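Local coordinates for hypothetical protein PA2201 (Pseudomonas aeruginosa, PDB 2FEF) that is of unknown function but is probably an immunity protein of the kind that neutralises PoNe-type DNase toxins, at residues A73-G77 / D113-L118. Sequence-based numbering, arbitrary orientation.
Sequences AWAWG and DYSRLL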
loop_
_atom_site.group_PDB
_atom_site.type_symbol
_atom_site.label_atom_id
_atom_site.label_comp_id
_atom_site.label_asym_id
_atom_site.label_seq_id
_atom_site.Cartn_x
_atom_site.Cartn_y
_atom_site.Cartn_z
ATOM N N ALA B 73 7.888 -0.030 -15.971
ATOM C CA ALA B 73 8.126 -1.483 -16.119
ATOM C C ALA B 73 8.428 -2.114 -14.753
ATOM O O ALA B 73 7.918 -3.182 -14.430
ATOM C CB ALA B 73 9.265 -1.759 -17.152
ATOM N N TRP B 74 9.252 -1.455 -13.946
ATOM C CA TRP B 74 9.565 -1.990 -12.617
ATOM C C TRP B 74 8.320 -2.137 -11.741
ATOM O O TRP B 74 8.223 -3.087 -10.969
ATOM C CB TRP B 74 10.667 -1.174 -11.936
ATOM C CG TRP B 74 12.018 -1.229 -12.673
ATOM C CD1 TRP B 74 12.550 -2.316 -13.352
ATOM C CD2 TRP B 74 12.996 -0.190 -12.771
ATOM N NE1 TRP B 74 13.788 -1.983 -13.875
ATOM C CE2 TRP B 74 14.075 -0.688 -13.544
ATOM C CE3 TRP B 74 13.062 1.115 -12.294
ATOM C CZ2 TRP B 74 15.217 0.077 -13.830
ATOM C CZ3 TRP B 74 14.209 1.902 -12.592
ATOM C CH2 TRP B 74 15.263 1.372 -13.363
ATOM N N ALA B 75 7.363 -1.215 -11.880
ATOM C CA ALA B 75 6.093 -1.293 -11.123
ATOM C C ALA B 75 5.294 -2.541 -11.561
ATOM O O ALA B 75 4.751 -3.298 -10.745
ATOM C CB ALA B 75 5.278 -0.004 -11.327
ATOM N N TRP B 76 5.284 -2.802 -12.854
ATOM C CA TRP B 76 4.655 -4.004 -13.366
ATOM C C TRP B 76 5.346 -5.250 -12.868
ATOM O O TRP B 76 4.690 -6.231 -12.591
ATOM C CB TRP B 76 4.655 -4.018 -14.908
ATOM C CG TRP B 76 3.567 -3.181 -15.564
ATOM C CD1 TRP B 76 3.477 -1.809 -15.603
ATOM C CD2 TRP B 76 2.445 -3.678 -16.297
ATOM N NE1 TRP B 76 2.357 -1.431 -16.308
ATOM C CE2 TRP B 76 1.699 -2.560 -16.735
ATOM C CE3 TRP B 76 1.979 -4.974 -16.597
ATOM C CZ2 TRP B 76 0.523 -2.685 -17.517
ATOM C CZ3 TRP B 76 0.808 -5.105 -17.369
ATOM C CH2 TRP B 76 0.081 -3.958 -17.802
ATOM N N GLY B 77 6.672 -5.232 -12.833
ATOM C CA GLY B 77 7.419 -6.377 -12.301
ATOM C C GLY B 77 7.073 -6.659 -10.845
ATOM O O GLY B 77 6.936 -7.800 -10.450
ATOM N N ASP B 113 3.724 -9.611 -19.673
ATOM C CA ASP B 113 3.521 -8.147 -19.905
ATOM C C ASP B 113 4.630 -7.302 -19.320
ATOM O O ASP B 113 5.120 -6.359 -19.971
ATOM C CB ASP B 113 2.151 -7.666 -19.382
ATOM C CG ASP B 113 0.952 -8.312 -20.159
ATOM O OD1 ASP B 113 1.128 -8.886 -21.259
ATOM O OD2 ASP B 113 -0.173 -8.221 -19.676
ATOM N N TYR B 114 5.023 -7.604 -18.081
ATOM C CA TYR B 114 6.182 -6.935 -17.507
ATOM C C TYR B 114 7.394 -7.018 -18.431
ATOM O O TYR B 114 8.029 -5.999 -18.719
ATOM C CB TYR B 114 6.500 -7.502 -16.107
ATOM C CG TYR B 114 7.907 -7.249 -15.575
ATOM C CD1 TYR B 114 8.460 -5.968 -15.540
ATOM C CD2 TYR B 114 8.670 -8.312 -15.044
ATOM C CE1 TYR B 114 9.755 -5.757 -15.052
ATOM C CE2 TYR B 114 9.947 -8.096 -14.537
ATOM C CZ TYR B 114 10.484 -6.835 -14.545
ATOM O OH TYR B 114 11.752 -6.587 -14.034
ATOM N N SER B 115 7.740 -8.225 -18.867
ATOM C CA SER B 115 8.939 -8.385 -19.700
ATOM C C SER B 115 8.831 -7.573 -21.008
ATOM O O SER B 115 9.823 -7.040 -21.520
ATOM C CB SER B 115 9.155 -9.876 -20.015
ATOM O OG SER B 115 8.258 -10.354 -21.042
ATOM N N ARG B 116 7.627 -7.494 -21.565
ATOM C CA ARG B 116 7.440 -6.748 -22.835
ATOM C C ARG B 116 7.590 -5.252 -22.640
ATOM O O ARG B 116 8.185 -4.552 -23.483
ATOM C CB ARG B 116 6.080 -7.053 -23.440
ATOM C CG ARG B 116 5.983 -8.493 -23.951
ATOM C CD ARG B 116 4.535 -8.837 -24.147
ATOM N NE ARG B 116 4.373 -10.118 -24.815
ATOM C CZ ARG B 116 3.242 -10.817 -24.795
ATOM N NH1 ARG B 116 2.191 -10.371 -24.099
ATOM N NH2 ARG B 116 3.173 -11.980 -25.437
ATOM N N LEU B 117 7.095 -4.748 -21.506
ATOM C CA LEU B 117 7.206 -3.307 -21.209
ATOM C C LEU B 117 8.645 -2.976 -20.854
ATOM O O LEU B 117 9.147 -1.898 -21.189
ATOM C CB LEU B 117 6.245 -2.892 -20.065
ATOM C CG LEU B 117 4.763 -3.036 -20.451
ATOM C CD1 LEU B 117 3.893 -2.900 -19.242
ATOM C CD2 LEU B 117 4.413 -1.939 -21.461
ATOM N N LEU B 118 9.305 -3.927 -20.192
ATOM C CA LEU B 118 10.713 -3.750 -19.844
ATOM C C LEU B 118 11.528 -3.691 -21.130
ATOM O O LEU B 118 12.368 -2.811 -21.276
ATOM C CB LEU B 118 11.223 -4.896 -18.947
ATOM C CG LEU B 118 12.681 -4.807 -18.474
ATOM C CD1 LEU B 118 12.923 -3.559 -17.629
ATOM C CD2 LEU B 118 13.027 -6.102 -17.674
#
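OD1 of Asp113, whose CB lies 3.5 Å from Trp76 CZ3, takes the backbone N-H of Asp9 and a weak, bent salt bridge from Arg116 NH1 at 3.4 Å, while OD2 takes the N-H of Asn10. The two N-H donors and the nearby guanidinium probably favour the ionised form of this buried carboxylate; Arg116 has a second acidic partner in Glu171, which it meets through NE. The carboxylate and indole planes stand 70° apart. Trp76 offers one face to Leu117, whose CD1 sits 3.4 Å from the centroid of the five-membered ring, almost on its normal, a CH-pi contact. The indole NE1 donates to Gly57 O, and Phe52 meets the ring edge-to-face. Helices 66-93 and 97-127, successive in the chain, run antiparallel here as a helical hairpin of the all-helical N-terminal domain, their local axes 8.6 Å apart at 165°. At Gly77 the backbone itself meets the Tyr114 ring: with no side chain in between, its CA rests over the ring face, 3.3 Å from the centroid. Tyr114 reaches across because its CG is anti to the backbone N (chi1 161°), which also brings CD1 to 3.0 Å from Ala73 O, a carbonyl that also accepts the helical hydrogen bond from Gly77 N. One turn along, Ala73 CB packs 3.6 Å from Leu118 CA. Leu118 CD1 extends past that methyl to lie 4.2 Å from Trp74 NE1, and the Trp74 ring stacks on His56 of the second subunit.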